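Long-range contacts in exopolysaccharide biosynthesis protein (Pantoea stewartii subsp. stewartii DC283, PDB 6TGF), which modifies the glycan of the bacterial biofilm, probably as a hydrolase of the bacterium's exopolysaccharide, and is built like a bacteriophage tailspike: residues Lys70-Arg75 / Ala131-Asn136; Leu480-Thr485 / Ser510-Ser515; Gln568-Thr573 / Asp583-Gly588. All blocks are in the same frame, centred on the assembly; numbering follows the deposited sequence.

Contact 1 (Lys70-Arg75 / Ala131-Asn136); sequences KLWIGR and ALEDSN
The backbone N of Trp-72 gives its hydrogen to the carbonyl O of Ala-131 at 2.8 Å. This is the shortest of four backbone bonds that join 70-74 to 131-134 as antiparallel neighbours, the two inner strands of a four-stranded sheet in the Head binding region, a family known from the N-terminal part of phage tailspikes, where it binds the phage head. The return bond, Ala-131 N to Trp-72 O, is 3.0 Å long and completes one hydrogen-bonded pair. Lys-70 and Glu-133 form the other: Lys-70 N reaches Glu-133 O at 2.9 Å, and Glu-133 N answers to Lys-70 O. Between them Leu-71 faces Leu-132 as a non-hydrogen-bonded pair, where each CA hydrogen leans on a carbonyl of the other strand.

The two faces of the sheet differ sharply. Leu-71 and Leu-132 leave the sheet on the same face and are buried, but their direct touch is slight. With CG anti to the backbone N (chi1 -178°), Leu-132 brings CD1 to 3.6 Å from Lys-70 O. Each leucine packs on Leu-107 of strand 105-107, the edge strand next to 69-74, so that its side chain joins the same apolar patch. On the other face Trp-72 lays its indole across to the opposite strand. The ring presents its edge to Ala-131, with the carbonyl O near the ring plane, while CB of Trp-72 rests 4.0 Å from CB of Ala-131. Farther along, the six-membered ring meets Glu-133, whose extended chain passes the CZ3 corner with CG 3.6 Å from that atom. Arg-81 takes the other carboxylate oxygen, OE2, in a salt bridge and so steadies the carboxylate, which stands 83° from the indole plane with OE1 3.4 Å from Trp-72 CH2.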
# COMPACT_ATOMS: atom_id res chain seq x y z
N LYS B 70 11.49 15.59 67.45
CA LYS B 70 11.38 17.05 67.66
C LYS B 70 11.45 17.78 66.31
O LYS B 70 12.37 17.48 65.53
CB LYS B 70 12.51 17.54 68.58
CG LYS B 70 12.70 16.74 69.86
CD LYS B 70 12.86 17.60 71.09
CE LYS B 70 13.65 16.93 72.20
NZ LYS B 70 13.74 17.81 73.39
N LEU B 71 10.50 18.70 66.07
CA LEU B 71 10.40 19.51 64.82
C LEU B 71 10.80 20.96 65.13
O LEU B 71 10.31 21.51 66.13
CB LEU B 71 8.97 19.42 64.29
CG LEU B 71 8.66 20.25 63.05
CD1 LEU B 71 9.47 19.78 61.85
CD2 LEU B 71 7.17 20.20 62.72
N TRP B 72 11.67 21.53 64.29
CA TRP B 72 12.13 22.95 64.35
C TRP B 72 11.69 23.67 63.07
O TRP B 72 11.89 23.11 61.98
CB TRP B 72 13.65 23.02 64.51
CG TRP B 72 14.17 22.73 65.89
CD1 TRP B 72 14.34 23.62 66.91
CD2 TRP B 72 14.63 21.46 66.38
NE1 TRP B 72 14.87 22.99 68.01
CE2 TRP B 72 15.06 21.66 67.71
CE3 TRP B 72 14.72 20.17 65.84
CZ2 TRP B 72 15.55 20.63 68.50
CZ3 TRP B 72 15.22 19.15 66.62
CH2 TRP B 72 15.63 19.38 67.93
N ILE B 73 11.13 24.88 63.22
CA ILE B 73 10.83 25.82 62.10
C ILE B 73 11.67 27.08 62.35
O ILE B 73 11.35 27.83 63.29
CB ILE B 73 9.32 26.15 62.02
CG1 ILE B 73 8.44 24.91 62.20
CG2 ILE B 73 9.00 26.88 60.72
CD1 ILE B 73 8.59 23.87 61.11
N GLY B 74 12.71 27.29 61.54
CA GLY B 74 13.69 28.38 61.72
C GLY B 74 13.72 29.34 60.54
O GLY B 74 13.03 29.06 59.53
N ARG B 75 14.50 30.41 60.65
CA ARG B 75 14.68 31.45 59.60
C ARG B 75 15.31 30.80 58.36
O ARG B 75 16.22 29.97 58.53
CB ARG B 75 15.57 32.59 60.09
CG ARG B 75 15.58 33.80 59.17
CD ARG B 75 16.70 34.78 59.45
NE ARG B 75 17.31 34.56 60.76
CZ ARG B 75 18.51 34.03 60.97
NH1 ARG B 75 19.28 33.65 59.96
NH2 ARG B 75 18.95 33.88 62.21
N ALA B 131 13.98 21.54 60.42
CA ALA B 131 14.85 20.47 60.96
C ALA B 131 14.00 19.47 61.75
O ALA B 131 13.17 19.91 62.57
CB ALA B 131 15.93 21.07 61.81
N LEU B 132 14.19 18.17 61.49
CA LEU B 132 13.53 17.06 62.22
C LEU B 132 14.60 16.14 62.80
O LEU B 132 15.45 15.65 62.02
CB LEU B 132 12.61 16.30 61.26
CG LEU B 132 11.81 15.15 61.87
CD1 LEU B 132 10.82 15.65 62.91
CD2 LEU B 132 11.08 14.37 60.79
N GLU B 133 14.57 15.93 64.12
CA GLU B 133 15.35 14.90 64.85
C GLU B 133 14.38 13.85 65.39
O GLU B 133 13.22 14.20 65.66
CB GLU B 133 16.14 15.51 66.01
CG GLU B 133 17.29 16.40 65.58
CD GLU B 133 18.21 16.84 66.71
OE1 GLU B 133 17.78 16.76 67.88
OE2 GLU B 133 19.34 17.25 66.42
N ASP B 134 14.85 12.60 65.55
CA ASP B 134 14.13 11.54 66.30
C ASP B 134 14.42 11.76 67.80
O ASP B 134 15.23 12.65 68.12
CB ASP B 134 14.51 10.14 65.81
CG ASP B 134 15.94 9.71 66.08
OD1 ASP B 134 16.71 10.53 66.63
OD2 ASP B 134 16.28 8.56 65.74
N SER B 135 13.78 10.97 68.67
CA SER B 135 13.89 11.08 70.15
C SER B 135 15.33 10.80 70.60
O SER B 135 15.67 11.20 71.73
CB SER B 135 12.91 10.17 70.84
OG SER B 135 13.23 8.80 70.61
N ASN B 136 16.15 10.15 69.76
CA ASN B 136 17.58 9.82 70.02
C ASN B 136 18.47 11.05 69.79
O ASN B 136 19.55 11.10 70.41
CB ASN B 136 18.06 8.66 69.16
CG ASN B 136 17.59 7.31 69.64
OD1 ASN B 136 17.14 7.17 70.78
ND2 ASN B 136 17.69 6.30 68.79

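Contact 2 (Leu480-Thr485 / Ser510-Ser515); sequences LNTRQT and STRVES
Glu-514 reaches across to the turn after strand 480-483 and accepts the backbone N-H of Thr-485 on OE2 at 3.0 Å, using the syn lone pair. A bend at chi2 (-71°) folds its carboxylate back to that amide. A water donates to the same OE2 at 2.7 Å; it also pairs with Thr-482 OG1, so one carboxylate oxygen ties the turn to the strand. At the other end Leu-480 N donates to Ser-510 OG at 2.9 Å, a hydroxyl that also bonds Asn-495. Between these ends the parallel backbones are joined by hydrogen bonds from Thr-511 N to Leu-480 O, Thr-482 N to Thr-511 O and Val-513 N to Thr-482 O.

Thr-482 lies alongside Arg-512, its OG1 3.5 Å from Arg-512 CG. Arg-483 runs beside Val-513, CG to CB 4.1 Å, and carries its guanidinium to Asp-462 of its own chain and of the second subunit. Asn-481 ND2 bonds Val-513 O of the third subunit, and Thr-511 OG1 bonds Glu-514 O of that subunit. Equivalent strands stacked in register on successive coils, with one face turned to the trimer axis, are the hallmark of the tailspike-like parallel beta-helix.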
# COMPACT_ATOMS: atom_id res chain seq x y z
N LEU B 480 -12.77 8.48 -14.23
CA LEU B 480 -12.46 7.19 -13.56
C LEU B 480 -11.37 6.44 -14.33
O LEU B 480 -11.34 6.54 -15.57
CB LEU B 480 -13.74 6.35 -13.47
CG LEU B 480 -14.95 7.04 -12.84
CD1 LEU B 480 -16.08 6.05 -12.61
CD2 LEU B 480 -14.58 7.74 -11.53
N ASN B 481 -10.51 5.74 -13.59
CA ASN B 481 -9.41 4.88 -14.12
C ASN B 481 -9.40 3.59 -13.28
O ASN B 481 -8.73 3.57 -12.23
CB ASN B 481 -8.08 5.63 -14.10
CG ASN B 481 -7.02 5.01 -14.98
OD1 ASN B 481 -7.08 3.83 -15.31
ND2 ASN B 481 -6.03 5.81 -15.37
N THR B 482 -10.14 2.56 -13.72
CA THR B 482 -10.61 1.45 -12.84
C THR B 482 -10.05 0.10 -13.29
O THR B 482 -9.80 -0.07 -14.50
CB THR B 482 -12.15 1.42 -12.79
OG1 THR B 482 -12.64 0.78 -13.96
CG2 THR B 482 -12.77 2.79 -12.67
N ARG B 483 -9.88 -0.82 -12.33
CA ARG B 483 -9.56 -2.25 -12.57
C ARG B 483 -10.36 -3.12 -11.59
O ARG B 483 -10.46 -2.74 -10.41
CB ARG B 483 -8.07 -2.53 -12.39
CG ARG B 483 -7.17 -1.87 -13.43
CD ARG B 483 -5.74 -2.36 -13.32
NE ARG B 483 -5.18 -2.07 -12.01
CZ ARG B 483 -4.03 -2.56 -11.55
NH1 ARG B 483 -3.30 -3.39 -12.28
NH2 ARG B 483 -3.61 -2.23 -10.34
N GLN B 484 -10.90 -4.24 -12.08
CA GLN B 484 -11.52 -5.33 -11.28
C GLN B 484 -12.63 -4.75 -10.39
O GLN B 484 -12.63 -5.02 -9.17
CB GLN B 484 -10.44 -6.05 -10.46
CG GLN B 484 -10.82 -7.47 -10.08
CD GLN B 484 -9.74 -8.16 -9.28
OE1 GLN B 484 -8.98 -8.98 -9.79
NE2 GLN B 484 -9.65 -7.82 -8.00
N THR B 485 -13.56 -3.99 -10.98
CA THR B 485 -14.80 -3.51 -10.32
C THR B 485 -15.78 -4.68 -10.25
O THR B 485 -16.11 -5.24 -11.32
CB THR B 485 -15.40 -2.30 -11.05
OG1 THR B 485 -14.39 -1.30 -11.17
CG2 THR B 485 -16.60 -1.72 -10.33
N SER B 510 -13.69 8.40 -18.97
CA SER B 510 -13.25 7.33 -18.05
C SER B 510 -12.65 6.18 -18.86
O SER B 510 -13.08 5.98 -20.02
CB SER B 510 -14.38 6.84 -17.18
OG SER B 510 -14.77 7.83 -16.24
N THR B 511 -11.69 5.45 -18.28
CA THR B 511 -11.12 4.19 -18.83
C THR B 511 -11.35 3.07 -17.82
O THR B 511 -10.98 3.24 -16.64
CB THR B 511 -9.64 4.37 -19.20
OG1 THR B 511 -9.58 5.31 -20.27
CG2 THR B 511 -8.97 3.08 -19.63
N ARG B 512 -11.97 1.98 -18.26
CA ARG B 512 -12.25 0.78 -17.44
C ARG B 512 -11.45 -0.39 -18.02
O ARG B 512 -11.79 -0.85 -19.13
CB ARG B 512 -13.75 0.49 -17.41
CG ARG B 512 -14.58 1.59 -16.75
CD ARG B 512 -16.06 1.28 -16.76
NE ARG B 512 -16.62 1.29 -18.10
CZ ARG B 512 -17.82 0.80 -18.44
NH1 ARG B 512 -18.61 0.25 -17.52
NH2 ARG B 512 -18.23 0.86 -19.69
N VAL B 513 -10.41 -0.82 -17.31
CA VAL B 513 -9.56 -2.00 -17.67
C VAL B 513 -10.05 -3.19 -16.85
O VAL B 513 -9.84 -3.18 -15.62
CB VAL B 513 -8.07 -1.72 -17.45
CG1 VAL B 513 -7.20 -2.92 -17.78
CG2 VAL B 513 -7.60 -0.50 -18.24
N GLU B 514 -10.70 -4.16 -17.50
CA GLU B 514 -11.20 -5.42 -16.88
C GLU B 514 -10.49 -6.61 -17.53
O GLU B 514 -9.94 -6.45 -18.63
CB GLU B 514 -12.71 -5.53 -17.03
CG GLU B 514 -13.48 -4.51 -16.20
CD GLU B 514 -13.46 -4.74 -14.70
OE1 GLU B 514 -13.07 -5.85 -14.28
OE2 GLU B 514 -13.83 -3.81 -13.96
N SER B 515 -10.50 -7.75 -16.84
CA SER B 515 -9.96 -9.05 -17.31
C SER B 515 -10.66 -9.46 -18.62
O SER B 515 -9.98 -10.02 -19.50
CB SER B 515 -10.13 -10.11 -16.25
OG SER B 515 -11.49 -10.21 -15.85
O HOH W 1 -12.28 -1.76 -14.64

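Contact 3 (Gln568-Thr573 / Asp583-Gly588); sequences QFNNGT and DGRNTG. With EDO (1,2-ethanediol), chain C.
Neither 568-573 nor 583-588 has regular strand or helix geometry, and the two backbones draw close where Thr-573 and Arg-585 come within 4.9 Å, CA to CA, just after Gly-572 turns the chain with a positive phi of 81°. Arg-585 and Thr-573 carry most of the contact. The arginine chain is extended from CG to NE and runs along Gly-572, with CD 3.3 Å from the Gly-572 carbonyl O. The guanidinium then comes edge-on to the amide of Asn-570, the two planes 89° apart. Their nearest atoms, Asn-570 ND2 and Arg-585 NH1, are both donors and merely pack; the amide instead gives a hydrogen to Asn-571 O at 3.1 Å, and Arg-585 NE makes a salt bridge to Glu-576.

Both segments belong to the long connection between strands 558-564 and 589-597, antiparallel neighbours in a five-stranded sheet beyond the beta-helix, and this connection leans on the second subunit. Thr-573 OG1 bonds Glu-603 of that subunit, whose carboxylate also takes the N-H of Gly-572. On the same threonine, chi1 of 65° sets OG1 between the backbone N and the carbonyl carbon, where it stands 2.9 Å from Thr-587 OG1. The methyl CG2 packs against the same segment, 3.9 Å from Asn-586 O. An ethanediol, probably from the crystallisation liquor, sits with O2 over one face of the Phe-569 ring, near both Gln-568 OE1 (3.3 Å) and Asn-570 OD1 (3.4 Å).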
# COMPACT_ATOMS: atom_id res chain seq x y z
N GLN B 568 2.32 -16.49 -50.56
CA GLN B 568 3.65 -16.30 -51.21
C GLN B 568 4.49 -15.32 -50.39
O GLN B 568 3.91 -14.45 -49.70
CB GLN B 568 3.52 -15.79 -52.64
CG GLN B 568 2.53 -16.57 -53.51
CD GLN B 568 2.92 -18.01 -53.71
OE1 GLN B 568 4.08 -18.38 -53.61
NE2 GLN B 568 1.93 -18.84 -54.00
N PHE B 569 5.82 -15.46 -50.45
CA PHE B 569 6.81 -14.49 -49.92
C PHE B 569 8.09 -14.53 -50.77
O PHE B 569 9.17 -14.21 -50.24
CB PHE B 569 7.10 -14.78 -48.44
CG PHE B 569 7.46 -16.22 -48.16
CD1 PHE B 569 6.48 -17.16 -47.90
CD2 PHE B 569 8.79 -16.63 -48.15
CE1 PHE B 569 6.82 -18.48 -47.64
CE2 PHE B 569 9.12 -17.95 -47.89
CZ PHE B 569 8.13 -18.87 -47.63
N ASN B 570 7.97 -14.91 -52.04
CA ASN B 570 9.09 -14.95 -53.02
C ASN B 570 9.36 -13.52 -53.50
O ASN B 570 8.40 -12.73 -53.56
CB ASN B 570 8.80 -15.91 -54.18
CG ASN B 570 7.54 -15.58 -54.94
OD1 ASN B 570 6.50 -16.20 -54.72
ND2 ASN B 570 7.61 -14.60 -55.83
N ASN B 571 10.62 -13.22 -53.82
CA ASN B 571 11.07 -11.89 -54.30
C ASN B 571 10.56 -11.65 -55.73
O ASN B 571 9.97 -12.59 -56.32
CB ASN B 571 12.60 -11.75 -54.23
CG ASN B 571 13.09 -11.47 -52.82
OD1 ASN B 571 13.64 -12.35 -52.17
ND2 ASN B 571 12.90 -10.25 -52.36
N GLY B 572 10.78 -10.45 -56.26
CA GLY B 572 10.45 -10.06 -57.64
C GLY B 572 8.98 -9.71 -57.82
O GLY B 572 8.44 -10.01 -58.90
N THR B 573 8.36 -9.10 -56.81
CA THR B 573 6.99 -8.52 -56.89
C THR B 573 7.07 -7.11 -57.48
O THR B 573 6.01 -6.57 -57.86
CB THR B 573 6.29 -8.52 -55.52
OG1 THR B 573 6.99 -7.64 -54.65
CG2 THR B 573 6.20 -9.89 -54.90
N ASP B 583 -4.05 -13.48 -59.00
CA ASP B 583 -2.97 -14.49 -58.88
C ASP B 583 -1.59 -13.88 -59.20
O ASP B 583 -0.60 -14.63 -59.11
CB ASP B 583 -3.23 -15.68 -59.81
CG ASP B 583 -4.55 -16.39 -59.55
OD1 ASP B 583 -4.82 -16.70 -58.37
OD2 ASP B 583 -5.29 -16.63 -60.52
N GLY B 584 -1.52 -12.59 -59.54
CA GLY B 584 -0.28 -11.91 -59.93
C GLY B 584 0.69 -11.74 -58.77
O GLY B 584 0.25 -11.88 -57.61
N ARG B 585 1.96 -11.46 -59.07
CA ARG B 585 3.02 -11.18 -58.06
C ARG B 585 2.72 -9.84 -57.39
O ARG B 585 2.93 -8.80 -58.04
CB ARG B 585 4.41 -11.15 -58.72
CG ARG B 585 4.83 -12.46 -59.37
CD ARG B 585 6.31 -12.44 -59.70
NE ARG B 585 6.68 -13.46 -60.67
CZ ARG B 585 7.30 -14.61 -60.40
NH1 ARG B 585 7.65 -14.93 -59.16
NH2 ARG B 585 7.58 -15.45 -61.38
N ASN B 586 2.25 -9.87 -56.14
CA ASN B 586 1.80 -8.68 -55.38
C ASN B 586 2.38 -8.72 -53.96
O ASN B 586 2.60 -9.83 -53.45
CB ASN B 586 0.27 -8.59 -55.36
CG ASN B 586 -0.26 -7.16 -55.38
OD1 ASN B 586 0.44 -6.23 -54.99
ND2 ASN B 586 -1.49 -6.99 -55.83
N THR B 587 2.62 -7.54 -53.37
CA THR B 587 2.90 -7.36 -51.93
C THR B 587 1.64 -6.81 -51.26
O THR B 587 0.96 -5.96 -51.88
CB THR B 587 4.12 -6.45 -51.69
OG1 THR B 587 5.22 -6.99 -52.41
CG2 THR B 587 4.48 -6.32 -50.23
N GLY B 588 1.34 -7.28 -50.04
CA GLY B 588 0.10 -6.97 -49.30
C GLY B 588 -1.00 -7.95 -49.64
O GLY B 588 -0.83 -8.73 -50.60
C1 EDO C . 8.57 -20.21 -52.00
O1 EDO C . 8.41 -21.16 -50.96
C2 EDO C . 7.27 -19.67 -52.50
O2 EDO C . 7.00 -18.33 -52.11

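The three contacts follow one another along the chain and sample three parts of an elongated trimer: contact 1 and contact 3 lie on opposite sides of the chain's centre, about 123 Å apart between centres, with contact 2 about 44 Å from contact 3. Contact 2 is the buried one, parallel strands whose polar side chains find partners in a water, in the same chain and in both other subunits. Contact 1 is partly buried and antiparallel, held by backbone bonds within one chain, and no other subunit touches it. Contact 3, also partly buried, lacks a clear hydrogen bond between its segments; its loops meet largely through side chains and, like contact 2, also bond the second subunit.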